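Local coordinates for protein ferritin light chain (Trichoplusia ni, PDB 1Z6O) that stores iron in a soluble, non-toxic form as the light chain of a secreted 24-subunit ferritin, and probably facilitates nucleation of the ferrihydrite core, at residues S33-L41 / I143-L154; R51-F62 / Y116-A125. All blocks are in the same frame, centred on the assembly; numbering follows the deposited sequence.

Interaction 1 of 2, residues S33-L41 / I143-L154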
loop_
_atom_site.group_PDB
_atom_site.type_symbol
_atom_site.label_atom_id
_atom_site.label_comp_id
_atom_site.label_asym_id
_atom_site.label_seq_id
_atom_site.Cartn_x
_atom_site.Cartn_y
_atom_site.Cartn_z
ATOM N N SER A 33 16.721 30.576 -52.081
ATOM C CA SER A 33 16.736 31.480 -53.243
ATOM C C SER A 33 17.853 32.515 -53.227
ATOM O O SER A 33 18.436 32.821 -54.263
ATOM C CB SER A 33 15.399 32.218 -53.366
ATOM O OG SER A 33 14.337 31.301 -53.547
ATOM N N HIS A 34 18.137 33.073 -52.058
ATOM C CA HIS A 34 19.191 34.074 -51.936
ATOM C C HIS A 34 20.226 33.544 -50.960
ATOM O O HIS A 34 19.888 32.796 -50.045
ATOM C CB HIS A 34 18.629 35.393 -51.386
ATOM C CG HIS A 34 17.581 36.017 -52.251
ATOM N ND1 HIS A 34 17.881 36.696 -53.414
ATOM C CD2 HIS A 34 16.233 36.057 -52.129
ATOM C CE1 HIS A 34 16.763 37.127 -53.970
ATOM N NE2 HIS A 34 15.749 36.753 -53.211
ATOM N N GLY A 35 21.482 33.929 -51.158
ATOM C CA GLY A 35 22.533 33.498 -50.254
ATOM C C GLY A 35 22.926 32.034 -50.307
ATOM O O GLY A 35 22.465 31.267 -51.150
ATOM N N ASN A 36 23.775 31.644 -49.365
ATOM C CA ASN A 36 24.285 30.287 -49.305
ATOM C C ASN A 36 23.810 29.508 -48.091
ATOM O O ASN A 36 24.341 28.435 -47.819
ATOM C CB ASN A 36 25.810 30.323 -49.264
ATOM C CG ASN A 36 26.408 31.026 -50.461
ATOM O OD1 ASN A 36 26.063 30.726 -51.601
ATOM N ND2 ASN A 36 27.315 31.963 -50.207
ATOM N N VAL A 37 22.825 30.021 -47.365
ATOM C CA VAL A 37 22.409 29.318 -46.163
ATOM C C VAL A 37 21.924 27.897 -46.419
ATOM O O VAL A 37 22.318 26.981 -45.707
ATOM C CB VAL A 37 21.327 30.102 -45.370
ATOM C CG1 VAL A 37 20.035 30.168 -46.143
ATOM C CG2 VAL A 37 21.075 29.413 -44.033
ATOM N N ALA A 38 21.098 27.700 -47.444
ATOM C CA ALA A 38 20.569 26.365 -47.711
ATOM C C ALA A 38 21.658 25.362 -48.072
ATOM O O ALA A 38 21.671 24.237 -47.561
ATOM C CB ALA A 38 19.504 26.427 -48.815
ATOM N N THR A 39 22.585 25.750 -48.940
ATOM C CA THR A 39 23.643 24.817 -49.307
ATOM C C THR A 39 24.620 24.624 -48.151
ATOM O O THR A 39 25.152 23.527 -47.966
ATOM C CB THR A 39 24.412 25.286 -50.579
ATOM O OG1 THR A 39 24.877 26.620 -50.384
ATOM C CG2 THR A 39 23.490 25.258 -51.801
ATOM N N GLU A 40 24.866 25.673 -47.368
ATOM C CA GLU A 40 25.781 25.526 -46.226
ATOM C C GLU A 40 25.206 24.551 -45.187
ATOM O O GLU A 40 25.951 23.794 -44.568
ATOM C CB GLU A 40 26.043 26.878 -45.551
ATOM C CG GLU A 40 26.941 27.793 -46.373
ATOM C CD GLU A 40 28.337 27.217 -46.574
ATOM O OE1 GLU A 40 28.918 27.456 -47.656
ATOM O OE2 GLU A 40 28.861 26.537 -45.655
ATOM N N LEU A 41 23.890 24.570 -44.995
ATOM C CA LEU A 41 23.288 23.653 -44.028
ATOM C C LEU A 41 23.484 22.213 -44.512
ATOM O O LEU A 41 23.771 21.312 -43.721
ATOM C CB LEU A 41 21.803 23.967 -43.846
ATOM C CG LEU A 41 21.164 23.265 -42.636
ATOM C CD1 LEU A 41 21.841 23.761 -41.341
ATOM C CD2 LEU A 41 19.655 23.544 -42.604
ATOM N N ILE A 143 27.427 29.904 -40.770
ATOM C CA ILE A 143 26.079 29.739 -41.319
ATOM C C ILE A 143 25.117 30.736 -40.674
ATOM O O ILE A 143 24.241 31.307 -41.338
ATOM C CB ILE A 143 25.576 28.297 -41.090
ATOM C CG1 ILE A 143 26.527 27.317 -41.785
ATOM C CG2 ILE A 143 24.155 28.122 -41.650
ATOM C CD1 ILE A 143 26.219 25.846 -41.457
ATOM N N HIS A 144 25.290 30.953 -39.374
ATOM C CA HIS A 144 24.453 31.891 -38.631
ATOM C C HIS A 144 24.616 33.302 -39.225
ATOM O O HIS A 144 23.639 34.023 -39.440
ATOM C CB HIS A 144 24.876 31.864 -37.154
ATOM C CG HIS A 144 24.000 32.672 -36.247
ATOM N ND1 HIS A 144 24.057 34.050 -36.185
ATOM C CD2 HIS A 144 23.068 32.290 -35.336
ATOM C CE1 HIS A 144 23.201 34.482 -35.272
ATOM N NE2 HIS A 144 22.589 33.434 -34.742
ATOM N N ARG A 145 25.858 33.692 -39.492
ATOM C CA ARG A 145 26.134 35.011 -40.069
ATOM C C ARG A 145 25.560 35.113 -41.498
ATOM O O ARG A 145 25.043 36.158 -41.916
ATOM C CB ARG A 145 27.652 35.255 -40.097
ATOM C CG ARG A 145 28.003 36.675 -40.487
ATOM C CD ARG A 145 29.502 36.974 -40.442
ATOM N NE ARG A 145 29.681 38.370 -40.821
ATOM C CZ ARG A 145 30.597 39.183 -40.322
ATOM N NH1 ARG A 145 31.457 38.751 -39.402
ATOM N NH2 ARG A 145 30.628 40.446 -40.728
ATOM N N GLU A 146 25.656 34.024 -42.246
ATOM C CA GLU A 146 25.120 33.996 -43.603
ATOM C C GLU A 146 23.592 34.151 -43.561
ATOM O O GLU A 146 22.994 34.764 -44.440
ATOM C CB GLU A 146 25.508 32.667 -44.262
ATOM C CG GLU A 146 25.103 32.514 -45.709
ATOM C CD GLU A 146 25.783 33.523 -46.630
ATOM O OE1 GLU A 146 26.943 33.926 -46.345
ATOM O OE2 GLU A 146 25.146 33.894 -47.642
ATOM N N ALA A 147 22.957 33.609 -42.525
ATOM C CA ALA A 147 21.506 33.686 -42.407
ATOM C C ALA A 147 20.949 35.023 -41.933
ATOM O O ALA A 147 19.804 35.357 -42.223
ATOM C CB ALA A 147 21.007 32.589 -41.441
ATOM N N THR A 148 21.748 35.797 -41.214
ATOM C CA THR A 148 21.204 37.006 -40.616
ATOM C C THR A 148 22.022 38.263 -40.792
ATOM O O THR A 148 21.696 39.282 -40.202
ATOM C CB THR A 148 21.057 36.805 -39.079
ATOM O OG1 THR A 148 22.348 36.499 -38.521
ATOM C CG2 THR A 148 20.113 35.662 -38.767
ATOM N N ARG A 149 23.059 38.221 -41.606
ATOM C CA ARG A 149 23.891 39.396 -41.691
ATOM C C ARG A 149 24.633 39.627 -43.000
ATOM O O ARG A 149 24.754 40.759 -43.444
ATOM C CB ARG A 149 24.886 39.297 -40.530
ATOM C CG ARG A 149 25.678 40.505 -40.222
ATOM C CD ARG A 149 26.452 40.287 -38.918
ATOM N NE ARG A 149 27.373 41.389 -38.740
ATOM C CZ ARG A 149 28.359 41.420 -37.863
ATOM N NH1 ARG A 149 28.571 40.384 -37.049
ATOM N NH2 ARG A 149 29.134 42.491 -37.814
ATOM N N ASN A 150 25.113 38.565 -43.629
ATOM C CA ASN A 150 25.914 38.739 -44.835
ATOM C C ASN A 150 25.238 39.146 -46.120
ATOM O O ASN A 150 25.859 39.793 -46.950
ATOM C CB ASN A 150 26.736 37.486 -45.117
ATOM C CG ASN A 150 27.842 37.282 -44.107
ATOM O OD1 ASN A 150 28.235 38.215 -43.396
ATOM N ND2 ASN A 150 28.363 36.061 -44.045
ATOM N N SER A 151 23.983 38.763 -46.300
ATOM C CA SER A 151 23.286 39.084 -47.537
ATOM C C SER A 151 22.093 39.984 -47.282
ATOM O O SER A 151 21.213 39.671 -46.476
ATOM C CB SER A 151 22.852 37.789 -48.233
ATOM O OG SER A 151 22.137 38.064 -49.424
ATOM N N GLN A 152 22.080 41.116 -47.971
ATOM C CA GLN A 152 21.014 42.096 -47.839
ATOM C C GLN A 152 19.623 41.517 -48.071
ATOM O O GLN A 152 18.666 41.923 -47.422
ATOM C CB GLN A 152 21.253 43.238 -48.833
ATOM C CG GLN A 152 20.198 44.334 -48.825
ATOM C CD GLN A 152 20.050 45.006 -47.472
ATOM O OE1 GLN A 152 21.025 45.174 -46.737
ATOM N NE2 GLN A 152 18.826 45.411 -47.144
ATOM N N HIS A 153 19.506 40.562 -48.984
ATOM C CA HIS A 153 18.193 40.008 -49.294
ATOM C C HIS A 153 17.830 38.723 -48.574
ATOM O O HIS A 153 16.787 38.129 -48.835
ATOM C CB HIS A 153 18.080 39.810 -50.803
ATOM C CG HIS A 153 18.386 41.052 -51.578
ATOM N ND1 HIS A 153 17.654 42.212 -51.437
ATOM C CD2 HIS A 153 19.388 41.342 -52.441
ATOM C CE1 HIS A 153 18.194 43.164 -52.176
ATOM N NE2 HIS A 153 19.247 42.662 -52.795
ATOM N N LEU A 154 18.686 38.286 -47.667
ATOM C CA LEU A 154 18.392 37.066 -46.934
ATOM C C LEU A 154 18.381 37.329 -45.434
ATOM O O LEU A 154 19.349 37.849 -44.881
ATOM C CB LEU A 154 19.441 35.992 -47.263
ATOM C CG LEU A 154 19.503 34.734 -46.376
ATOM C CD1 LEU A 154 18.191 33.988 -46.425
ATOM C CD2 LEU A 154 20.637 33.837 -46.859
#

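Interaction 2 of 2, residues R51-F62 / Y116-A125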
loop_
_atom_site.group_PDB
_atom_site.type_symbol
_atom_site.label_atom_id
_atom_site.label_comp_id
_atom_site.label_asym_id
_atom_site.label_seq_id
_atom_site.Cartn_x
_atom_site.Cartn_y
_atom_site.Cartn_z
ATOM N N ARG A 51 32.831 13.599 -39.668
ATOM C CA ARG A 51 33.437 13.584 -38.342
ATOM C C ARG A 51 32.917 12.435 -37.483
ATOM O O ARG A 51 33.676 11.905 -36.667
ATOM C CB ARG A 51 33.213 14.913 -37.605
ATOM C CG ARG A 51 33.982 16.086 -38.192
ATOM C CD ARG A 51 35.489 15.819 -38.252
ATOM N NE ARG A 51 36.194 16.991 -38.772
ATOM C CZ ARG A 51 37.323 16.943 -39.469
ATOM N NH1 ARG A 51 37.893 15.774 -39.741
ATOM N NH2 ARG A 51 37.875 18.069 -39.909
ATOM N N SER A 52 31.648 12.039 -37.647
ATOM C CA SER A 52 31.150 10.936 -36.823
ATOM C C SER A 52 32.001 9.695 -37.064
ATOM O O SER A 52 32.355 8.989 -36.119
ATOM C CB SER A 52 29.660 10.616 -37.086
ATOM O OG SER A 52 29.442 10.013 -38.350
ATOM N N TYR A 53 32.341 9.428 -38.321
ATOM C CA TYR A 53 33.167 8.262 -38.619
ATOM C C TYR A 53 34.639 8.468 -38.225
ATOM O O TYR A 53 35.304 7.508 -37.840
ATOM C CB TYR A 53 32.993 7.846 -40.098
ATOM C CG TYR A 53 31.760 6.969 -40.267
ATOM C CD1 TYR A 53 30.611 7.431 -40.929
ATOM C CD2 TYR A 53 31.734 5.685 -39.723
ATOM C CE1 TYR A 53 29.467 6.619 -41.041
ATOM C CE2 TYR A 53 30.603 4.876 -39.826
ATOM C CZ TYR A 53 29.481 5.342 -40.484
ATOM O OH TYR A 53 28.394 4.507 -40.591
ATOM N N ASP A 54 35.153 9.698 -38.284
ATOM C CA ASP A 54 36.534 9.944 -37.826
ATOM C C ASP A 54 36.603 9.626 -36.318
ATOM O O ASP A 54 37.527 8.966 -35.842
ATOM C CB ASP A 54 36.951 11.420 -37.989
ATOM C CG ASP A 54 37.174 11.825 -39.436
ATOM O OD1 ASP A 54 37.510 10.948 -40.255
ATOM O OD2 ASP A 54 37.030 13.030 -39.749
ATOM N N TYR A 55 35.632 10.127 -35.562
ATOM C CA TYR A 55 35.603 9.891 -34.116
ATOM C C TYR A 55 35.433 8.399 -33.814
ATOM O O TYR A 55 35.983 7.883 -32.839
ATOM C CB TYR A 55 34.452 10.679 -33.474
ATOM C CG TYR A 55 34.630 12.189 -33.544
ATOM C CD1 TYR A 55 33.528 13.026 -33.660
ATOM C CD2 TYR A 55 35.901 12.773 -33.460
ATOM C CE1 TYR A 55 33.672 14.420 -33.689
ATOM C CE2 TYR A 55 36.059 14.173 -33.487
ATOM C CZ TYR A 55 34.932 14.982 -33.599
ATOM O OH TYR A 55 35.048 16.359 -33.609
ATOM N N LEU A 56 34.650 7.713 -34.637
ATOM C CA LEU A 56 34.445 6.284 -34.432
ATOM C C LEU A 56 35.781 5.544 -34.569
ATOM O O LEU A 56 36.072 4.627 -33.797
ATOM C CB LEU A 56 33.427 5.743 -35.450
ATOM C CG LEU A 56 33.136 4.244 -35.299
ATOM C CD1 LEU A 56 32.501 4.006 -33.935
ATOM C CD2 LEU A 56 32.189 3.772 -36.394
ATOM N N LEU A 57 36.600 5.938 -35.542
ATOM C CA LEU A 57 37.902 5.292 -35.728
ATOM C C LEU A 57 38.830 5.597 -34.549
ATOM O O LEU A 57 39.617 4.743 -34.150
ATOM C CB LEU A 57 38.546 5.731 -37.053
ATOM C CG LEU A 57 37.777 5.260 -38.306
ATOM C CD1 LEU A 57 38.438 5.838 -39.555
ATOM C CD2 LEU A 57 37.752 3.733 -38.373
ATOM N N SER A 58 38.760 6.807 -33.998
ATOM C CA SER A 58 39.578 7.120 -32.821
ATOM C C SER A 58 39.103 6.266 -31.643
ATOM O O SER A 58 39.919 5.770 -30.866
ATOM C CB SER A 58 39.467 8.603 -32.435
ATOM O OG SER A 58 40.174 9.415 -33.355
ATOM N N ALA A 59 37.787 6.100 -31.497
ATOM C CA ALA A 59 37.267 5.279 -30.402
ATOM C C ALA A 59 37.798 3.848 -30.541
ATOM O O ALA A 59 38.162 3.208 -29.549
ATOM C CB ALA A 59 35.736 5.271 -30.412
ATOM N N ALA A 60 37.836 3.348 -31.775
ATOM C CA ALA A 60 38.337 1.995 -32.034
ATOM C C ALA A 60 39.822 1.913 -31.690
ATOM O O ALA A 60 40.258 0.995 -30.996
ATOM C CB ALA A 60 38.122 1.619 -33.523
ATOM N N TYR A 61 40.604 2.879 -32.164
ATOM C CA TYR A 61 42.035 2.864 -31.888
ATOM C C TYR A 61 42.337 2.807 -30.386
ATOM O O TYR A 61 43.206 2.050 -29.954
ATOM C CB TYR A 61 42.720 4.092 -32.488
ATOM C CG TYR A 61 44.214 4.092 -32.263
ATOM C CD1 TYR A 61 45.039 3.198 -32.949
ATOM C CD2 TYR A 61 44.804 4.964 -31.343
ATOM C CE1 TYR A 61 46.417 3.168 -32.726
ATOM C CE2 TYR A 61 46.186 4.942 -31.112
ATOM C CZ TYR A 61 46.979 4.042 -31.809
ATOM O OH TYR A 61 48.331 4.012 -31.597
ATOM N N PHE A 62 41.633 3.605 -29.590
ATOM C CA PHE A 62 41.882 3.592 -28.153
ATOM C C PHE A 62 41.347 2.365 -27.441
ATOM O O PHE A 62 41.556 2.193 -26.242
ATOM C CB PHE A 62 41.362 4.882 -27.505
ATOM C CG PHE A 62 42.291 6.043 -27.725
ATOM C CD1 PHE A 62 42.016 7.007 -28.688
ATOM C CD2 PHE A 62 43.508 6.097 -27.047
ATOM C CE1 PHE A 62 42.950 8.013 -28.982
ATOM C CE2 PHE A 62 44.446 7.091 -27.331
ATOM C CZ PHE A 62 44.167 8.049 -28.302
ATOM N N TYR A 116 42.346 13.393 -41.178
ATOM C CA TYR A 116 42.166 13.004 -39.786
ATOM C C TYR A 116 42.825 11.639 -39.609
ATOM O O TYR A 116 42.464 10.692 -40.296
ATOM C CB TYR A 116 40.668 12.894 -39.466
ATOM C CG TYR A 116 40.352 12.590 -38.013
ATOM C CD1 TYR A 116 39.914 13.598 -37.154
ATOM C CD2 TYR A 116 40.469 11.289 -37.506
ATOM C CE1 TYR A 116 39.585 13.327 -35.817
ATOM C CE2 TYR A 116 40.147 11.000 -36.165
ATOM C CZ TYR A 116 39.702 12.028 -35.332
ATOM O OH TYR A 116 39.343 11.760 -34.026
ATOM N N THR A 117 43.798 11.530 -38.714
ATOM C CA THR A 117 44.440 10.236 -38.482
ATOM C C THR A 117 44.001 9.759 -37.105
ATOM O O THR A 117 44.024 10.522 -36.140
ATOM C CB THR A 117 45.979 10.327 -38.518
ATOM O OG1 THR A 117 46.450 10.999 -37.350
ATOM C CG2 THR A 117 46.437 11.094 -39.744
ATOM N N ALA A 118 43.599 8.498 -37.014
ATOM C CA ALA A 118 43.120 7.938 -35.753
ATOM C C ALA A 118 44.221 7.430 -34.827
ATOM O O ALA A 118 44.026 7.376 -33.612
ATOM C CB ALA A 118 42.121 6.813 -36.039
ATOM N N GLU A 119 45.374 7.058 -35.386
ATOM C CA GLU A 119 46.474 6.543 -34.560
ATOM C C GLU A 119 47.259 7.701 -33.947
ATOM O O GLU A 119 48.140 8.264 -34.589
ATOM C CB GLU A 119 47.422 5.668 -35.402
ATOM C CG GLU A 119 46.728 4.540 -36.166
ATOM C CD GLU A 119 46.191 4.964 -37.535
ATOM O OE1 GLU A 119 46.205 6.173 -37.855
ATOM O OE2 GLU A 119 45.742 4.080 -38.296
ATOM N N ASN A 120 46.946 8.056 -32.705
ATOM C CA ASN A 120 47.620 9.177 -32.041
ATOM C C ASN A 120 47.880 8.858 -30.587
ATOM O O ASN A 120 47.206 8.010 -30.012
ATOM C CB ASN A 120 46.726 10.423 -31.999
ATOM C CG ASN A 120 46.381 10.972 -33.360
ATOM O OD1 ASN A 120 47.258 11.348 -34.136
ATOM N ND2 ASN A 120 45.081 11.052 -33.647
ATOM N N HIS A 121 48.839 9.555 -29.984
ATOM C CA HIS A 121 49.051 9.387 -28.558
ATOM C C HIS A 121 47.940 10.251 -27.920
ATOM O O HIS A 121 47.255 11.001 -28.623
ATOM C CB HIS A 121 50.471 9.814 -28.130
ATOM C CG HIS A 121 50.825 11.240 -28.424
ATOM N ND1 HIS A 121 51.908 11.582 -29.211
ATOM C CD2 HIS A 121 50.328 12.407 -27.945
ATOM C CE1 HIS A 121 52.064 12.894 -29.198
ATOM N NE2 HIS A 121 51.119 13.418 -28.437
ATOM N N GLU A 122 47.747 10.136 -26.613
ATOM C CA GLU A 122 46.668 10.842 -25.928
ATOM C C GLU A 122 46.573 12.351 -26.127
ATOM O O GLU A 122 45.494 12.865 -26.425
ATOM C CB GLU A 122 46.706 10.518 -24.432
ATOM C CG GLU A 122 46.422 9.051 -24.117
ATOM C CD GLU A 122 47.647 8.145 -24.280
ATOM O OE1 GLU A 122 48.704 8.620 -24.751
ATOM O OE2 GLU A 122 47.545 6.951 -23.926
ATOM N N LEU A 123 47.677 13.070 -25.957
ATOM C CA LEU A 123 47.634 14.525 -26.138
ATOM C C LEU A 123 47.280 14.885 -27.585
ATOM O O LEU A 123 46.458 15.772 -27.826
ATOM C CB LEU A 123 48.972 15.168 -25.747
ATOM C CG LEU A 123 49.062 16.686 -25.992
ATOM C CD1 LEU A 123 47.965 17.421 -25.217
ATOM C CD2 LEU A 123 50.440 17.190 -25.558
ATOM N N GLU A 124 47.898 14.209 -28.547
ATOM C CA GLU A 124 47.599 14.471 -29.960
ATOM C C GLU A 124 46.121 14.252 -30.269
ATOM O O GLU A 124 45.513 15.029 -31.009
ATOM C CB GLU A 124 48.350 13.518 -30.897
ATOM C CG GLU A 124 49.815 13.731 -31.088
ATOM C CD GLU A 124 50.397 12.696 -32.057
ATOM O OE1 GLU A 124 50.206 11.471 -31.829
ATOM O OE2 GLU A 124 51.039 13.106 -33.051
ATOM N N ALA A 125 45.565 13.161 -29.749
ATOM C CA ALA A 125 44.158 12.836 -30.010
ATOM C C ALA A 125 43.221 13.901 -29.444
ATOM O O ALA A 125 42.259 14.294 -30.101
ATOM C CB ALA A 125 43.809 11.449 -29.421
HETATM O O HOH W 1 42.627 9.379 -32.289
#

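Interaction 1 of 2, residues S33-L41 / I143-L154
Glu146 reaches across from helix 122-148 to the loop that leads into helix 37-61, and its OE2 accepts a hydrogen bond from the backbone N of Asn36, 3.1 Å long and nearly straight at 163°. The N-H comes from above the carboxylate plane. With CG pointing opposite its own N (chi1 -176°) and a bend at chi2, the glutamate is long enough to lay CG beside Val37 N while delivering the carboxylate to this amide. Gly35, at a positive phi and with no side chain, lets Leu154 CD2 come to 3.9 Å from its CA. The beta-branched Val37 divides its two methyls: CG2 lies 4.1 Å from Ala147 CB and as far from Ile143 CG2, whereas CG1 meets Leu154 CD2 at 3.8 Å. Ile143 sends CG1 to Glu40 CB, 3.8 Å away, a place for the aliphatic part of Glu40, whose carboxylate is held by Thr108 N and Ser107. At the outer end His153 CB sits over one face of the His34 ring, a CH-pi contact. The helical pieces run antiparallel, at 161°, as two members of the ferritin four-helix bundle; helix 157-190 packs on Val37 and Ile143, and helix 70-96 on Leu41.

Interaction 2 of 2, residues R51-F62 / Y116-A125
Along the last turns of helix 37-61, residues 116-121 form a loop leading into helix 122-148 of the ferritin four-helix bundle, and the backbones come closest where Ser58 CA lies 4.7 Å from Ala118 CA. Ala118, with no more than a methyl, fits this close approach, its CB resting 3.9 Å from Leu57 CB. A chi1 of -176° carries the Tyr116 ring away from its own N and back over the helix. Asp54 covers one face: its CB sits 3.5 Å from the ring centroid, and its carboxylate stacks almost parallel to the ring, 4° between planes. That carboxylate is fixed by a salt bridge from Arg51 NH1 to Asp54 OD2, 2.9 Å, while Arg51 NH2 pairs with Glu135. Further along, Tyr61 presents a ring face to Glu119 CA, 3.6 Å from the centroid, a CH-pi contact over the ring centre; the carboxylate of Glu119 leads away to Ser89 and Val88 of a neighbouring heavy chain. Phe62, an apolar ring buried just past Tyr61, turns its edge to Ala125 CB. Ser58 OG lies in the plane of the Tyr116 ring and hydrogen-bonds Tyr116 OH at 2.6 Å, while a water 2.7 Å from Ser58 OG donates to Ala118 O at 2.8 Å.

In the fold
Both contacts join helix 37-61 to helix 122-148, on opposite sides of the chain's centre, with their own centres about 33 Å apart and nearest atoms about 13 Å. Interaction 2 is nested within the loop closed by interaction 1: one lies where helix 122-148 is entered, the other where it is left. Interaction 1 lies near bound calcium, the side chain of Ala147 being about 9 Å from one ion; Gln161 and Glu164 on helix 157-190 bind calcium, and Glu164 also accepts a hydrogen bond from His144. In the shell, residues 143-154 bond to other light chains through Arg145 and Arg149, whereas 116-125 meets both a heavy chain and another light chain.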